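Local atomic coordinates of ZYRO0G01672p (Zygosaccharomyces rouxii, PDB entry 4U8T), a protein that probably reads N6-methyladenosine marks in messenger RNA through its YTH domain, the part of the protein present here in complex with RNA. Residues Ser126-Leu131 and Met137-Asn142. Numbering follows the deposited sequence.
With nucleotides of chain G.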
ATOM      1  N   SER A 126       7.065  -6.580 -14.344  1.00 25.47           N
ATOM      2  CA  SER A 126       8.240  -6.708 -13.522  1.00 26.54           C
ATOM      3  C   SER A 126       7.956  -7.398 -12.201  1.00 26.86           C
ATOM      4  O   SER A 126       8.857  -7.628 -11.417  1.00 29.32           O
ATOM      5  CB  SER A 126       8.827  -5.335 -13.239  1.00 26.00           C
ATOM      6  OG  SER A 126       9.006  -4.623 -14.425  1.00 35.83           O
ATOM      7  N   LEU A 127       6.704  -7.721 -11.943  1.00 24.77           N
ATOM      8  CA  LEU A 127       6.342  -8.270 -10.657  1.00 27.23           C
ATOM      9  C   LEU A 127       5.670  -9.625 -10.763  1.00 28.54           C
ATOM     10  O   LEU A 127       5.410 -10.267  -9.757  1.00 24.29           O
ATOM     11  CB  LEU A 127       5.421  -7.295  -9.930  1.00 25.94           C
ATOM     12  CG  LEU A 127       5.985  -5.946  -9.526  1.00 21.04           C
ATOM     13  CD1 LEU A 127       4.869  -5.034  -9.190  1.00 20.20           C
ATOM     14  CD2 LEU A 127       6.877  -6.097  -8.349  1.00 22.98           C
ATOM     15  N   LYS A 128       5.360 -10.043 -11.983  1.00 29.98           N
ATOM     16  CA  LYS A 128       4.513 -11.213 -12.188  1.00 31.51           C
ATOM     17  C   LYS A 128       5.277 -12.515 -11.888  1.00 33.29           C
ATOM     18  O   LYS A 128       4.704 -13.611 -11.893  1.00 30.86           O
ATOM     19  CB  LYS A 128       3.923 -11.182 -13.613  1.00 30.32           C
ATOM     20  CG  LYS A 128       3.153 -12.427 -14.076  1.00 49.42           C
ATOM     21  CD  LYS A 128       2.399 -12.234 -15.409  1.00 56.48           C
ATOM     22  CE  LYS A 128       0.947 -12.782 -15.346  1.00 57.92           C
ATOM     23  NZ  LYS A 128       0.086 -12.120 -14.301  1.00 58.18           N
ATOM     24  N   GLN A 129       6.559 -12.370 -11.567  1.00 32.83           N
ATOM     25  CA  GLN A 129       7.399 -13.471 -11.107  1.00 30.74           C
ATOM     26  C   GLN A 129       7.136 -13.842  -9.643  1.00 29.62           C
ATOM     27  O   GLN A 129       7.400 -14.952  -9.231  1.00 29.43           O
ATOM     28  CB  GLN A 129       8.884 -13.126 -11.271  1.00 30.25           C
ATOM     29  CG  GLN A 129       9.290 -11.793 -10.653  1.00 37.72           C
ATOM     30  CD  GLN A 129      10.800 -11.581 -10.606  1.00 50.38           C
ATOM     31  OE1 GLN A 129      11.561 -12.522 -10.410  1.00 57.96           O
ATOM     32  NE2 GLN A 129      11.232 -10.340 -10.780  1.00 51.01           N
ATOM     33  N   PHE A 130       6.672 -12.892  -8.847  1.00 31.62           N
ATOM     34  CA  PHE A 130       6.474 -13.136  -7.428  1.00 26.08           C
ATOM     35  C   PHE A 130       5.130 -13.795  -7.152  1.00 22.20           C
ATOM     36  O   PHE A 130       4.107 -13.154  -7.131  1.00 22.88           O
ATOM     37  CB  PHE A 130       6.600 -11.836  -6.664  1.00 23.23           C
ATOM     38  CG  PHE A 130       7.953 -11.209  -6.768  1.00 28.58           C
ATOM     39  CD1 PHE A 130       9.049 -11.805  -6.183  1.00 30.10           C
ATOM     40  CD2 PHE A 130       8.136 -10.026  -7.452  1.00 28.55           C
ATOM     41  CE1 PHE A 130      10.286 -11.228  -6.267  1.00 29.02           C
ATOM     42  CE2 PHE A 130       9.376  -9.454  -7.534  1.00 29.20           C
ATOM     43  CZ  PHE A 130      10.449 -10.061  -6.938  1.00 31.62           C
ATOM     44  N   LEU A 131       5.166 -15.095  -6.925  1.00 21.67           N
ATOM     45  CA  LEU A 131       3.988 -15.900  -6.720  1.00 18.65           C
ATOM     46  C   LEU A 131       3.689 -15.939  -5.242  1.00 22.06           C
ATOM     47  O   LEU A 131       4.586 -16.077  -4.440  1.00 25.01           O
ATOM     48  CB  LEU A 131       4.214 -17.292  -7.282  1.00 19.54           C
ATOM     49  CG  LEU A 131       4.628 -17.377  -8.758  1.00 21.67           C
ATOM     50  CD1 LEU A 131       4.811 -18.819  -9.184  1.00 18.38           C
ATOM     51  CD2 LEU A 131       3.618 -16.694  -9.686  1.00 16.61           C
HETATM   52  N   MSE A 137      -0.691 -19.711  -5.285  1.00 20.65           N
HETATM   53  CA  MSE A 137       0.443 -19.460  -6.163  1.00 19.39           C
HETATM   54  C   MSE A 137       0.166 -18.384  -7.194  1.00 18.70           C
HETATM   55  O   MSE A 137       0.856 -18.299  -8.179  1.00 24.41           O
HETATM   56  CB  MSE A 137       0.874 -20.747  -6.866  1.00 21.91           C
HETATM   57  CG  MSE A 137       1.270 -21.879  -5.952  1.00 22.84           C
HETATM   58 SE   MSE A 137       2.616 -21.442  -4.661  1.00 45.42          SE
HETATM   59  CE  MSE A 137       4.006 -20.790  -5.810  1.00 25.28           C
ATOM     60  N   LYS A 138      -0.843 -17.563  -6.988  1.00 18.56           N
ATOM     61  CA  LYS A 138      -1.115 -16.502  -7.934  1.00 18.36           C
ATOM     62  C   LYS A 138      -0.063 -15.403  -7.798  1.00 20.45           C
ATOM     63  O   LYS A 138       0.464 -15.181  -6.728  1.00 20.41           O
ATOM     64  CB  LYS A 138      -2.509 -15.922  -7.729  1.00 15.80           C
ATOM     65  CG  LYS A 138      -3.623 -16.909  -7.881  1.00 16.33           C
ATOM     66  CD  LYS A 138      -4.862 -16.233  -8.343  1.00 19.74           C
ATOM     67  CE  LYS A 138      -6.066 -16.710  -7.585  1.00 25.53           C
ATOM     68  NZ  LYS A 138      -7.304 -16.097  -8.155  1.00 37.35           N
ATOM     69  N   PRO A 139       0.235 -14.712  -8.899  1.00 19.35           N
ATOM     70  CA  PRO A 139       1.184 -13.617  -8.873  1.00 19.90           C
ATOM     71  C   PRO A 139       0.705 -12.463  -8.012  1.00 18.28           C
ATOM     72  O   PRO A 139      -0.472 -12.211  -7.989  1.00 19.77           O
ATOM     73  CB  PRO A 139       1.251 -13.197 -10.336  1.00 20.22           C
ATOM     74  CG  PRO A 139       0.624 -14.233 -11.061  1.00 15.94           C
ATOM     75  CD  PRO A 139      -0.304 -14.917 -10.246  1.00 12.26           C
ATOM     76  N   VAL A 140       1.613 -11.737  -7.375  1.00 19.59           N
ATOM     77  CA  VAL A 140       1.236 -10.599  -6.561  1.00 19.81           C
ATOM     78  C   VAL A 140       0.435  -9.567  -7.374  1.00 19.35           C
ATOM     79  O   VAL A 140      -0.361  -8.811  -6.831  1.00 20.19           O
ATOM     80  CB  VAL A 140       2.461  -9.949  -5.926  1.00 14.93           C
ATOM     81  CG1 VAL A 140       3.260  -9.240  -6.948  1.00 13.64           C
ATOM     82  CG2 VAL A 140       2.028  -9.013  -4.804  1.00 18.01           C
ATOM     83  N   THR A 141       0.631  -9.565  -8.682  1.00 17.53           N
ATOM     84  CA  THR A 141      -0.031  -8.624  -9.552  1.00 16.98           C
ATOM     85  C   THR A 141      -1.474  -8.999  -9.722  1.00 19.19           C
ATOM     86  O   THR A 141      -2.213  -8.288 -10.362  1.00 22.42           O
ATOM     87  CB  THR A 141       0.620  -8.563 -10.933  1.00 17.96           C
ATOM     88  OG1 THR A 141       0.690  -9.877 -11.469  1.00 23.94           O
ATOM     89  CG2 THR A 141       1.996  -8.045 -10.833  1.00 21.25           C
ATOM     90  N   ASN A 142      -1.874 -10.132  -9.164  1.00 22.01           N
ATOM     91  CA  ASN A 142      -3.262 -10.535  -9.236  1.00 23.93           C
ATOM     92  C   ASN A 142      -3.836 -10.730  -7.842  1.00 21.03           C
ATOM     93  O   ASN A 142      -4.315 -11.781  -7.495  1.00 24.97           O
ATOM     94  CB  ASN A 142      -3.416 -11.797 -10.068  1.00 25.13           C
ATOM     95  CG  ASN A 142      -4.859 -12.147 -10.311  1.00 31.73           C
ATOM     96  OD1 ASN A 142      -5.742 -11.308 -10.169  1.00 30.76           O
ATOM     97  ND2 ASN A 142      -5.107 -13.374 -10.703  1.00 33.34           N
TER
ATOM     98  P     A G   6      -6.741  -5.658 -11.424  1.00 19.14           P
ATOM     99  OP1   A G   6      -5.886  -4.498 -11.366  1.00 18.84           O
ATOM    100  OP2   A G   6      -8.074  -5.533 -12.009  1.00 24.69           O
ATOM    101  O5'   A G   6      -5.977  -6.780 -12.235  1.00 22.57           O
ATOM    102  C5'   A G   6      -4.651  -7.134 -11.927  1.00 21.81           C
ATOM    103  C4'   A G   6      -4.228  -8.378 -12.658  1.00 29.74           C
ATOM    104  O4'   A G   6      -5.130  -9.464 -12.378  1.00 36.06           O
ATOM    105  C3'   A G   6      -4.185  -8.309 -14.170  1.00 33.93           C
ATOM    106  O3'   A G   6      -2.973  -7.752 -14.596  1.00 39.26           O
ATOM    107  C2'   A G   6      -4.294  -9.755 -14.568  1.00 35.13           C
ATOM    108  O2'   A G   6      -3.032 -10.363 -14.391  1.00 34.44           O
ATOM    109  C1'   A G   6      -5.235 -10.295 -13.501  1.00 35.28           C
ATOM    110  N9    A G   6      -6.635 -10.270 -13.923  1.00 38.14           N
ATOM    111  C8    A G   6      -7.586  -9.442 -13.425  1.00 37.43           C
ATOM    112  N7    A G   6      -8.764  -9.629 -13.943  1.00 50.01           N
ATOM    113  C5    A G   6      -8.571 -10.664 -14.836  1.00 57.04           C
ATOM    114  C6    A G   6      -9.450 -11.329 -15.697  1.00 54.63           C
ATOM    115  N6    A G   6     -10.737 -11.007 -15.801  1.00 47.35           N
ATOM    116  N1    A G   6      -8.947 -12.311 -16.467  1.00 55.39           N
ATOM    117  C2    A G   6      -7.647 -12.610 -16.349  1.00 52.10           C
ATOM    118  N3    A G   6      -6.722 -12.060 -15.570  1.00 51.31           N
ATOM    119  C4    A G   6      -7.259 -11.085 -14.823  1.00 51.95           C
ATOM    120  P     C G   5     -10.342  -5.428  -5.405  1.00 21.05           P
ATOM    121  OP1   C G   5     -11.353  -6.278  -6.038  1.00 23.02           O
ATOM    122  OP2   C G   5     -10.009  -5.617  -4.007  1.00 20.22           O
ATOM    123  O5'   C G   5      -9.008  -5.518  -6.238  1.00 18.18           O
ATOM    124  C5'   C G   5      -9.016  -5.666  -7.643  1.00 17.42           C
ATOM    125  C4'   C G   5      -8.144  -6.812  -8.042  1.00 19.92           C
ATOM    126  O4'   C G   5      -8.717  -8.031  -7.576  1.00 25.60           O
ATOM    127  C3'   C G   5      -7.899  -7.051  -9.516  1.00 20.69           C
ATOM    128  O3'   C G   5      -6.827  -6.242  -9.951  1.00 20.35           O
ATOM    129  C2'   C G   5      -7.570  -8.544  -9.587  1.00 25.04           C
ATOM    130  O2'   C G   5      -6.175  -8.759  -9.531  1.00 25.73           O
ATOM    131  C1'   C G   5      -8.192  -9.095  -8.299  1.00 24.38           C
ATOM    132  N1    C G   5      -9.229 -10.118  -8.459  1.00 29.24           N
ATOM    133  C2    C G   5      -9.010 -11.224  -7.647  1.00 30.72           C
ATOM    134  O2    C G   5      -8.004 -11.241  -6.931  1.00 27.67           O
ATOM    135  N3    C G   5      -9.883 -12.240  -7.638  1.00 29.81           N
ATOM    136  C4    C G   5     -10.941 -12.157  -8.403  1.00 30.53           C
ATOM    137  N4    C G   5     -11.752 -13.198  -8.359  1.00 27.08           N
ATOM    138  C5    C G   5     -11.190 -11.032  -9.243  1.00 37.88           C
ATOM    139  C6    C G   5     -10.317 -10.018  -9.254  1.00 31.30           C
TER
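Leu131 and Pro139 face each other as an antiparallel, non-hydrogen-bonded pair with CA atoms 4.2 Å apart, and Val140 N donates a hydrogen bond to Phe130 O (2.9 Å). The short two-stranded hairpin continues through backbone bonding between Lys138 and Ile132, while a type I turn from Leu127 to Phe130, closed by a bond from Phe130 N to Leu127 O, brings Phe130 O to Val140 N.

The side chains divide into an inner and an outer group. On the inside, Leu127 CB rests on the Thr141 methyl, CG2, at 3.6 Å and more loosely on Val140 CG1. That Val140 methyl lies between its own backbone N and carbonyl carbon (chi1 71°), which brings it 4.2 Å from Phe130 CB as well. Leu127 and Phe130 also pack on Ile157 of helix 151-161, so the hairpin base is joined to that helix.

On the outside, the Pro139 ring lies beside Leu131, its CG 4.1 Å from Leu131 CD2. Selenomethionine Met137 bends at chi2 and chi3 and carries its CE to 3.8 Å from Leu131 CB, the two side chains crossing at about a right angle. Lys128 crosses Thr141 at a similar angle, its chain bending at chi3 and chi4, and its ammonium NZ lies 3.7 Å from Thr141 OG1 and 3.6 Å from O2' of A6 of chain G.

Segment 137-142 thus packs through apolar contacts on 126-131 while Thr141 and Asn142 lie against the riboses of A6 and C5 of chain G; the positive charge of Lys128 probably adds a modest, long-range attraction for the nucleic acid.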